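Local structure of HTH-type transcriptional regulator PrpR (Mycobacterium tuberculosis, 6D2S) at residues L39-M47 with P84-L95; R48-V56 with Y69-R77. The protein regulates expression of enzymes that break down short-chain fatty acids, including propionate derived from cholesterol, through the glyoxylate and methylcitrate cycles. All coordinates share one frame; numbering follows the deposited sequence.

How the contacts relate
Contact 1 is buried and contact 2 lies at the surface, their centres about 12 Å apart, and helix 39-51 serves both. In contact 1 two helices pack through aliphatic side chains, with a water-bridged polar pair where they begin. Contact 2 continues from the end of the first helix into strand 54-58, which pairs with strand 75-79 through backbone hydrogen bonds, while side chains add apolar touches and one lysine bond. Helix 84-99 follows strand 75-79 in the chain, and contact 2 is nested inside the loop that contact 1 closes. They also meet where Gln94 and Leu95 pack against Leu76, Tyr69 and Phe51, and probably through a backbone hydrogen bond from Ile53 to Met47.

Contact 1: L39-M47 with P84-L95; sequences LDIQLAELM and PGQRAFQIATQL. With EDO (1,2-ethanediol), chain H.
Met47 reaches helix 84-95 with a chain folded twice, at chi2 (-72°) and chi3 (-97°), which lays it across Ile91 and Leu95. Its CB carries CG onto Ile91 CG2 at 3.6 Å; SD follows over Leu95, 3.8 Å from Leu95 CB; and CE turns in beside the backbone, 3.8 Å from Leu95 N, with Gln94 CB a little farther off. One turn earlier Leu43 is a knob in the hole formed by Ala88, Ile91, Ala92 and Leu95. Its CB meets Ile91 CG2, CD1 enters between the methyls of Ala88 and Ala92 and comes 3.5 Å from Ala88 O, and CD2 touches Leu95 CD2, the two leucines crossing at about a right angle.

Helix 84-95, in the IrrE N-terminal-like region of PrpR, packs on helix 39-51 in nearly the same direction, at 25° with axes 8.1 Å apart. Val55 of strand 54-58 touches both Met47 and Ile91, Val78 of strand 75-79 touches Ile91, and Phe134 of helix 116-135 packs on Leu43.

Near the start of both helices the small Ala88 lets the backbones close in, Asp40 CA to Ala88 CA 4.1 Å. Asp40 lies alongside Pro84, and its OD2 takes a hydrogen bond from a water (2.8 Å) that accepts one from Arg87 NH1. The guanidinium is also bonded to the carbonyls of His80 and Leu82. A 1,2-ethanediol molecule, probably a crystallisation additive, accepts the Leu39 N-H at O1.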
loop_
_atom_site.group_PDB
_atom_site.type_symbol
_atom_site.label_atom_id
_atom_site.label_comp_id
_atom_site.label_asym_id
_atom_site.label_seq_id
_atom_site.Cartn_x
_atom_site.Cartn_y
_atom_site.Cartn_z
ATOM N N LEU A 39 -4.408 15.960 -0.425
ATOM C CA LEU A 39 -4.707 15.437 0.899
ATOM C C LEU A 39 -3.642 15.795 1.919
ATOM O O LEU A 39 -3.924 15.749 3.120
ATOM C CB LEU A 39 -4.855 13.912 0.870
ATOM C CG LEU A 39 -6.233 13.255 0.783
ATOM C CD1 LEU A 39 -6.074 11.760 1.101
ATOM C CD2 LEU A 39 -7.271 13.887 1.694
ATOM N N ASP A 40 -2.426 16.136 1.474
ATOM C CA ASP A 40 -1.390 16.502 2.433
ATOM C C ASP A 40 -1.787 17.746 3.223
ATOM O O ASP A 40 -1.629 17.783 4.451
ATOM C CB ASP A 40 -0.038 16.686 1.731
ATOM C CG ASP A 40 -0.085 17.659 0.554
ATOM O OD1 ASP A 40 -1.137 17.790 -0.116
ATOM O OD2 ASP A 40 0.967 18.274 0.282
ATOM N N ILE A 41 -2.343 18.758 2.544
ATOM C CA ILE A 41 -2.787 19.964 3.237
ATOM C C ILE A 41 -4.000 19.666 4.109
ATOM O O ILE A 41 -4.126 20.185 5.224
ATOM C CB ILE A 41 -3.100 21.078 2.215
ATOM C CG1 ILE A 41 -1.991 21.168 1.164
ATOM C CG2 ILE A 41 -3.297 22.408 2.925
ATOM C CD1 ILE A 41 -0.614 21.447 1.746
ATOM N N GLN A 42 -4.938 18.867 3.592
ATOM C CA GLN A 42 -6.147 18.553 4.345
ATOM C C GLN A 42 -5.829 17.750 5.600
ATOM O O GLN A 42 -6.418 17.983 6.664
ATOM C CB GLN A 42 -7.119 17.782 3.454
ATOM C CG GLN A 42 -7.569 18.572 2.221
ATOM C CD GLN A 42 -8.436 17.724 1.309
ATOM O OE1 GLN A 42 -9.530 17.319 1.694
ATOM N NE2 GLN A 42 -7.934 17.417 0.115
ATOM N N LEU A 43 -4.918 16.780 5.484
ATOM C CA LEU A 43 -4.504 16.010 6.652
ATOM C C LEU A 43 -3.798 16.889 7.674
ATOM O O LEU A 43 -3.955 16.689 8.883
ATOM C CB LEU A 43 -3.598 14.853 6.225
ATOM C CG LEU A 43 -4.373 13.569 5.907
ATOM C CD1 LEU A 43 -3.538 12.628 5.046
ATOM C CD2 LEU A 43 -4.773 12.877 7.213
ATOM N N ALA A 44 -2.989 17.844 7.216
ATOM C CA ALA A 44 -2.339 18.751 8.163
ATOM C C ALA A 44 -3.373 19.529 8.972
ATOM O O ALA A 44 -3.196 19.755 10.176
ATOM C CB ALA A 44 -1.407 19.716 7.420
ATOM N N GLU A 45 -4.456 19.955 8.318
ATOM C CA GLU A 45 -5.541 20.634 9.019
ATOM C C GLU A 45 -6.216 19.705 10.021
ATOM O O GLU A 45 -6.475 20.098 11.165
ATOM C CB GLU A 45 -6.561 21.169 8.007
ATOM C CG GLU A 45 -7.670 22.006 8.616
ATOM C CD GLU A 45 -8.642 22.534 7.574
ATOM O OE1 GLU A 45 -9.842 22.187 7.638
ATOM O OE2 GLU A 45 -8.202 23.292 6.683
ATOM N N LEU A 46 -6.529 18.472 9.603
ATOM C CA LEU A 46 -7.127 17.508 10.526
ATOM C C LEU A 46 -6.222 17.269 11.733
ATOM O O LEU A 46 -6.687 17.252 12.881
ATOM C CB LEU A 46 -7.415 16.192 9.791
ATOM C CG LEU A 46 -7.998 15.013 10.565
ATOM C CD1 LEU A 46 -9.290 15.414 11.241
ATOM C CD2 LEU A 46 -8.232 13.822 9.626
ATOM N N MET A 47 -4.920 17.090 11.494
ATOM C CA MET A 47 -4.006 16.822 12.604
ATOM C C MET A 47 -4.005 17.964 13.609
ATOM O O MET A 47 -3.992 17.733 14.825
ATOM C CB MET A 47 -2.591 16.572 12.075
ATOM C CG MET A 47 -2.467 15.239 11.353
ATOM S SD MET A 47 -2.531 13.877 12.537
ATOM C CE MET A 47 -0.783 13.546 12.757
ATOM N N PRO A 84 3.283 15.303 -2.840
ATOM C CA PRO A 84 2.096 15.435 -1.974
ATOM C C PRO A 84 1.498 14.114 -1.523
ATOM O O PRO A 84 1.071 13.990 -0.366
ATOM C CB PRO A 84 1.124 16.230 -2.854
ATOM C CG PRO A 84 2.032 17.078 -3.707
ATOM C CD PRO A 84 3.205 16.178 -4.026
ATOM N N GLY A 85 1.471 13.109 -2.398
ATOM C CA GLY A 85 0.896 11.834 -2.002
ATOM C C GLY A 85 1.672 11.174 -0.879
ATOM O O GLY A 85 1.083 10.615 0.052
ATOM N N GLN A 86 3.007 11.217 -0.955
ATOM C CA GLN A 86 3.812 10.631 0.116
ATOM C C GLN A 86 3.814 11.497 1.367
ATOM O O GLN A 86 3.878 10.964 2.479
ATOM C CB GLN A 86 5.249 10.386 -0.351
ATOM C CG GLN A 86 5.521 8.920 -0.684
ATOM C CD GLN A 86 5.128 7.966 0.451
ATOM O OE1 GLN A 86 5.792 7.895 1.494
ATOM N NE2 GLN A 86 4.039 7.232 0.249
ATOM N N ARG A 87 3.765 12.824 1.220
ATOM C CA ARG A 87 3.539 13.662 2.396
ATOM C C ARG A 87 2.265 13.236 3.117
ATOM O O ARG A 87 2.257 13.037 4.335
ATOM C CB ARG A 87 3.464 15.136 1.993
ATOM C CG ARG A 87 4.777 15.682 1.448
ATOM C CD ARG A 87 4.660 17.148 1.038
ATOM N NE ARG A 87 5.916 17.632 0.464
ATOM C CZ ARG A 87 6.198 18.915 0.243
ATOM N NH1 ARG A 87 5.315 19.853 0.560
ATOM N NH2 ARG A 87 7.370 19.264 -0.279
ATOM N N ALA A 88 1.169 13.093 2.370
ATOM C CA ALA A 88 -0.078 12.639 2.973
ATOM C C ALA A 88 0.099 11.279 3.635
ATOM O O ALA A 88 -0.394 11.049 4.749
ATOM C CB ALA A 88 -1.180 12.568 1.914
ATOM N N PHE A 89 0.791 10.362 2.954
ATOM C CA PHE A 89 0.992 9.021 3.507
ATOM C C PHE A 89 1.702 9.076 4.857
ATOM O O PHE A 89 1.313 8.380 5.808
ATOM C CB PHE A 89 1.779 8.166 2.510
ATOM C CG PHE A 89 1.824 6.711 2.871
ATOM C CD1 PHE A 89 0.869 5.832 2.373
ATOM C CD2 PHE A 89 2.836 6.226 3.670
ATOM C CE1 PHE A 89 0.923 4.485 2.687
ATOM C CE2 PHE A 89 2.897 4.878 4.004
ATOM C CZ PHE A 89 1.943 4.013 3.512
ATOM N N GLN A 90 2.733 9.910 4.965
ATOM C CA GLN A 90 3.446 10.047 6.232
ATOM C C GLN A 90 2.545 10.610 7.323
ATOM O O GLN A 90 2.593 10.155 8.470
ATOM C CB GLN A 90 4.667 10.949 6.053
ATOM C CG GLN A 90 5.724 10.353 5.160
ATOM C CD GLN A 90 6.169 8.983 5.640
ATOM O OE1 GLN A 90 6.537 8.814 6.803
ATOM N NE2 GLN A 90 6.155 8.003 4.739
ATOM N N ILE A 91 1.758 11.640 6.997
ATOM C CA ILE A 91 0.903 12.266 7.998
ATOM C C ILE A 91 -0.160 11.291 8.465
ATOM O O ILE A 91 -0.456 11.195 9.664
ATOM C CB ILE A 91 0.272 13.555 7.437
ATOM C CG1 ILE A 91 1.367 14.534 7.012
ATOM C CG2 ILE A 91 -0.657 14.185 8.483
ATOM C CD1 ILE A 91 0.861 15.635 6.016
ATOM N N ALA A 92 -0.754 10.546 7.529
ATOM C CA ALA A 92 -1.787 9.593 7.912
ATOM C C ALA A 92 -1.205 8.429 8.702
ATOM O O ALA A 92 -1.883 7.878 9.580
ATOM C CB ALA A 92 -2.525 9.091 6.655
ATOM N N THR A 93 0.047 8.057 8.426
ATOM C CA THR A 93 0.708 7.043 9.241
ATOM C C THR A 93 0.837 7.517 10.681
ATOM O O THR A 93 0.492 6.788 11.618
ATOM C CB THR A 93 2.076 6.684 8.657
ATOM O OG1 THR A 93 1.900 6.069 7.377
ATOM C CG2 THR A 93 2.807 5.679 9.574
ATOM N N GLN A 94 1.278 8.769 10.878
ATOM C CA GLN A 94 1.370 9.312 12.232
ATOM C C GLN A 94 -0.008 9.460 12.869
ATOM O O GLN A 94 -0.159 9.259 14.082
ATOM C CB GLN A 94 2.100 10.662 12.218
ATOM C CG GLN A 94 2.490 11.149 13.612
ATOM C CD GLN A 94 3.509 10.231 14.251
ATOM O OE1 GLN A 94 3.417 9.891 15.440
ATOM N NE2 GLN A 94 4.494 9.819 13.462
ATOM N N LEU A 95 -1.026 9.804 12.070
ATOM C CA LEU A 95 -2.389 9.888 12.590
ATOM C C LEU A 95 -2.828 8.553 13.181
ATOM O O LEU A 95 -3.454 8.506 14.250
ATOM C CB LEU A 95 -3.351 10.317 11.475
ATOM C CG LEU A 95 -4.863 10.104 11.683
ATOM C CD1 LEU A 95 -5.359 10.741 12.951
ATOM C CD2 LEU A 95 -5.654 10.639 10.474
HETATM C C1 EDO H . -2.437 13.778 -2.581
HETATM O O1 EDO H . -3.787 13.964 -2.261
HETATM C C2 EDO H . -2.146 14.133 -4.041
HETATM O O2 EDO H . -2.386 15.490 -4.296
HETATM O O HOH W 1 2.538 19.662 2.112
#

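Contact 2: R48-V56 with Y69-R77; sequences RDRFGISVV and YHPDTKVLR
Ile53 crosses Tyr69 at about a right angle, its branches gathered at the hydroxyl end of the ring. CD1 lies 3.6 Å from Tyr69 OH, and CG2 sits at the ring edge, near its plane, 4.0 Å from Tyr69 CE1. The same CG2 reaches Leu76 CB, because chi1 of -66° turns it opposite the backbone N while CG1 leans towards Tyr69 OH, with Lys74 CB beside it.

Lys74 crosses Ile53 almost perpendicularly too. Bent at chi3 (-58°), its chain brings CE past Gly52 O and NZ to Phe51 O, a 3.1 Å hydrogen bond to a carbonyl at the end of helix 39-51. Gly52, with positive phi, turns the chain from that helix towards the strand. A water reaches Gly52 O, Lys74 O and Ser54 OG.

On the side of the sheet that bears Ser54, Val75 and Arg77, Val56 runs alongside Arg77 in the conformer described, one of its methyls lying against Val75 and Arg77. Arg77 NH1 donates a hydrogen bond to His70 NE2, 3.1 Å, nearly in the plane of both groups, and the arginine's NE forms a salt bridge with Asp58.

The backbones pair in parallel register, Ser54 with Val75 to Val56 with Arg77. Ser54 N donates to Lys74 O, Leu76 N to Ser54 O (2.8 Å) and Val56 N to Leu76 O, with CA-H...O contacts between them. Lys74 and Val75 both face His70 in a G1 beta bulge, where the chain returns from strand 67-70.

Strand 75-79 is thus central in a three-stranded mixed sheet, between 54-58 and antiparallel 67-70. Helix 39-51 covers Val55, and helix 84-99 packs on Phe51, Ile53, Tyr69 and Leu76.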
loop_
_atom_site.group_PDB
_atom_site.type_symbol
_atom_site.label_atom_id
_atom_site.label_comp_id
_atom_site.label_asym_id
_atom_site.label_seq_id
_atom_site.Cartn_x
_atom_site.Cartn_y
_atom_site.Cartn_z
ATOM N N ARG A 48 -4.016 19.207 13.117
ATOM C CA ARG A 48 -4.082 20.373 13.994
ATOM C C ARG A 48 -5.411 20.428 14.741
ATOM O O ARG A 48 -5.448 20.620 15.964
ATOM C CB ARG A 48 -3.888 21.638 13.145
ATOM C CG ARG A 48 -3.658 22.918 13.887
ATOM C CD ARG A 48 -3.269 24.015 12.890
ATOM N NE ARG A 48 -3.189 25.319 13.534
ATOM C CZ ARG A 48 -4.223 26.136 13.679
ATOM N NH1 ARG A 48 -5.415 25.780 13.213
ATOM N NH2 ARG A 48 -4.062 27.302 14.291
ATOM N N ASP A 49 -6.517 20.265 14.012
ATOM C CA ASP A 49 -7.847 20.453 14.589
ATOM C C ASP A 49 -8.171 19.380 15.620
ATOM O O ASP A 49 -8.741 19.677 16.675
ATOM C CB ASP A 49 -8.896 20.428 13.478
ATOM C CG ASP A 49 -8.939 21.715 12.674
ATOM O OD1 ASP A 49 -8.275 22.697 13.068
ATOM O OD2 ASP A 49 -9.642 21.734 11.637
ATOM N N ARG A 50 -7.830 18.130 15.324
ATOM C CA ARG A 50 -8.256 16.999 16.135
ATOM C C ARG A 50 -7.260 16.637 17.228
ATOM O O ARG A 50 -7.676 16.214 18.312
ATOM C CB ARG A 50 -8.493 15.789 15.229
ATOM C CG ARG A 50 -9.122 14.586 15.901
ATOM C CD ARG A 50 -9.170 13.414 14.934
ATOM N NE ARG A 50 -9.886 12.264 15.476
ATOM C CZ ARG A 50 -11.105 11.900 15.098
ATOM N NH1 ARG A 50 -11.747 12.595 14.166
ATOM N NH2 ARG A 50 -11.678 10.836 15.644
ATOM N N PHE A 51 -5.952 16.798 16.981
ATOM C CA PHE A 51 -4.933 16.398 17.945
ATOM C C PHE A 51 -4.021 17.519 18.395
ATOM O O PHE A 51 -3.219 17.308 19.312
ATOM C CB PHE A 51 -4.067 15.269 17.370
ATOM C CG PHE A 51 -4.849 14.070 16.988
ATOM C CD1 PHE A 51 -5.245 13.872 15.677
ATOM C CD2 PHE A 51 -5.232 13.152 17.949
ATOM C CE1 PHE A 51 -5.993 12.773 15.332
ATOM C CE2 PHE A 51 -5.977 12.051 17.607
ATOM C CZ PHE A 51 -6.363 11.859 16.301
ATOM N N GLY A 52 -4.136 18.707 17.818
ATOM C CA GLY A 52 -3.188 19.737 18.162
ATOM C C GLY A 52 -1.789 19.452 17.673
ATOM O O GLY A 52 -0.838 20.046 18.178
ATOM N N ILE A 53 -1.638 18.568 16.691
ATOM C CA ILE A 53 -0.332 18.277 16.117
ATOM C C ILE A 53 -0.115 19.193 14.927
ATOM O O ILE A 53 -0.975 19.295 14.048
ATOM C CB ILE A 53 -0.225 16.803 15.710
ATOM C CG1 ILE A 53 -0.271 15.922 16.959
ATOM C CG2 ILE A 53 1.052 16.565 14.886
ATOM C CD1 ILE A 53 -0.440 14.474 16.650
ATOM N N SER A 54 1.023 19.885 14.914
ATOM C CA SER A 54 1.396 20.763 13.813
ATOM C C SER A 54 2.281 19.992 12.837
ATOM O O SER A 54 3.338 19.481 13.225
ATOM C CB SER A 54 2.135 21.998 14.333
ATOM O OG SER A 54 1.273 22.832 15.097
ATOM N N VAL A 55 1.862 19.927 11.586
ATOM C CA VAL A 55 2.649 19.287 10.534
ATOM C C VAL A 55 3.471 20.365 9.848
ATOM O O VAL A 55 2.943 21.426 9.483
ATOM C CB VAL A 55 1.745 18.562 9.519
ATOM C CG1 VAL A 55 2.574 18.054 8.341
ATOM C CG2 VAL A 55 0.979 17.425 10.185
ATOM N N VAL A 56 4.770 20.117 9.698
ATOM C CA VAL A 56 5.671 21.046 9.032
ATOM C C VAL A 56 6.510 20.270 8.027
ATOM O O VAL A 56 6.980 19.164 8.313
ATOM C CB VAL A 56 6.566 21.793 10.041
ATOM C CG1 VAL A 56 7.346 20.810 10.890
ATOM C CG2 VAL A 56 7.495 22.753 9.323
ATOM N N TYR A 69 8.529 12.570 14.333
ATOM C CA TYR A 69 7.542 13.109 15.245
ATOM C C TYR A 69 8.246 13.632 16.493
ATOM O O TYR A 69 9.124 12.962 17.044
ATOM C CB TYR A 69 6.503 12.044 15.602
ATOM C CG TYR A 69 5.398 12.586 16.468
ATOM C CD1 TYR A 69 4.680 13.707 16.074
ATOM C CD2 TYR A 69 5.067 11.978 17.675
ATOM C CE1 TYR A 69 3.674 14.218 16.853
ATOM C CE2 TYR A 69 4.052 12.483 18.461
ATOM C CZ TYR A 69 3.360 13.600 18.044
ATOM O OH TYR A 69 2.356 14.121 18.819
ATOM N N HIS A 70 7.876 14.842 16.912
ATOM C CA HIS A 70 8.401 15.496 18.108
ATOM C C HIS A 70 7.299 15.486 19.164
ATOM O O HIS A 70 6.517 16.445 19.271
ATOM C CB HIS A 70 8.857 16.925 17.791
ATOM C CG HIS A 70 10.058 16.996 16.893
ATOM N ND1 HIS A 70 11.278 17.485 17.316
ATOM C CD2 HIS A 70 10.226 16.644 15.595
ATOM C CE1 HIS A 70 12.144 17.427 16.320
ATOM N NE2 HIS A 70 11.533 16.917 15.265
ATOM N N PRO A 71 7.201 14.434 19.979
ATOM C CA PRO A 71 6.033 14.299 20.870
ATOM C C PRO A 71 5.964 15.347 21.960
ATOM O O PRO A 71 4.869 15.615 22.471
ATOM C CB PRO A 71 6.203 12.898 21.465
ATOM C CG PRO A 71 7.666 12.625 21.378
ATOM C CD PRO A 71 8.146 13.315 20.119
ATOM N N ASP A 72 7.088 15.956 22.335
ATOM C CA ASP A 72 7.075 16.869 23.469
ATOM C C ASP A 72 6.436 18.210 23.134
ATOM O O ASP A 72 5.962 18.900 24.040
ATOM C CB ASP A 72 8.507 17.049 23.984
ATOM C CG ASP A 72 9.134 15.723 24.392
ATOM O OD1 ASP A 72 8.895 15.281 25.534
ATOM O OD2 ASP A 72 9.814 15.090 23.556
ATOM N N THR A 73 6.421 18.602 21.862
ATOM C CA THR A 73 5.723 19.807 21.428
ATOM C C THR A 73 4.687 19.500 20.345
ATOM O O THR A 73 4.113 20.428 19.764
ATOM C CB THR A 73 6.737 20.849 20.931
ATOM O OG1 THR A 73 6.055 22.045 20.535
ATOM C CG2 THR A 73 7.525 20.308 19.745
ATOM N N LYS A 74 4.447 18.221 20.056
ATOM C CA LYS A 74 3.409 17.772 19.118
ATOM C C LYS A 74 3.608 18.383 17.729
ATOM O O LYS A 74 2.720 19.017 17.156
ATOM C CB LYS A 74 2.010 18.083 19.664
ATOM C CG LYS A 74 1.711 17.393 20.991
ATOM C CD LYS A 74 0.222 17.396 21.301
ATOM C CE LYS A 74 -0.329 18.809 21.353
ATOM N NZ LYS A 74 -1.803 18.809 21.572
ATOM N N VAL A 75 4.804 18.177 17.190
ATOM C CA VAL A 75 5.145 18.613 15.840
ATOM C C VAL A 75 5.530 17.390 15.031
ATOM O O VAL A 75 6.348 16.583 15.479
ATOM C CB VAL A 75 6.298 19.635 15.842
ATOM C CG1 VAL A 75 6.849 19.811 14.414
ATOM C CG2 VAL A 75 5.830 20.965 16.402
ATOM N N LEU A 76 4.972 17.268 13.823
ATOM C CA LEU A 76 5.365 16.208 12.902
ATOM C C LEU A 76 6.097 16.857 11.736
ATOM O O LEU A 76 5.495 17.618 10.970
ATOM C CB LEU A 76 4.160 15.416 12.396
ATOM C CG LEU A 76 4.522 14.362 11.341
ATOM C CD1 LEU A 76 5.396 13.264 11.947
ATOM C CD2 LEU A 76 3.266 13.759 10.715
ATOM N N ARG A 77 7.388 16.562 11.606
ATOM C CA ARG A 77 8.162 17.002 10.452
ATOM C C ARG A 77 8.086 15.953 9.349
ATOM O O ARG A 77 8.224 14.754 9.609
ATOM C CB ARG A 77 9.615 17.260 10.856
ATOM C CG ARG A 77 9.749 18.509 11.701
ATOM C CD ARG A 77 11.061 18.513 12.463
ATOM N NE ARG A 77 12.213 18.535 11.567
ATOM C CZ ARG A 77 13.359 17.906 11.817
ATOM N NH1 ARG A 77 13.498 17.187 12.927
ATOM N NH2 ARG A 77 14.365 17.989 10.956
HETATM O O HOH W 2 1.615 21.408 18.005
#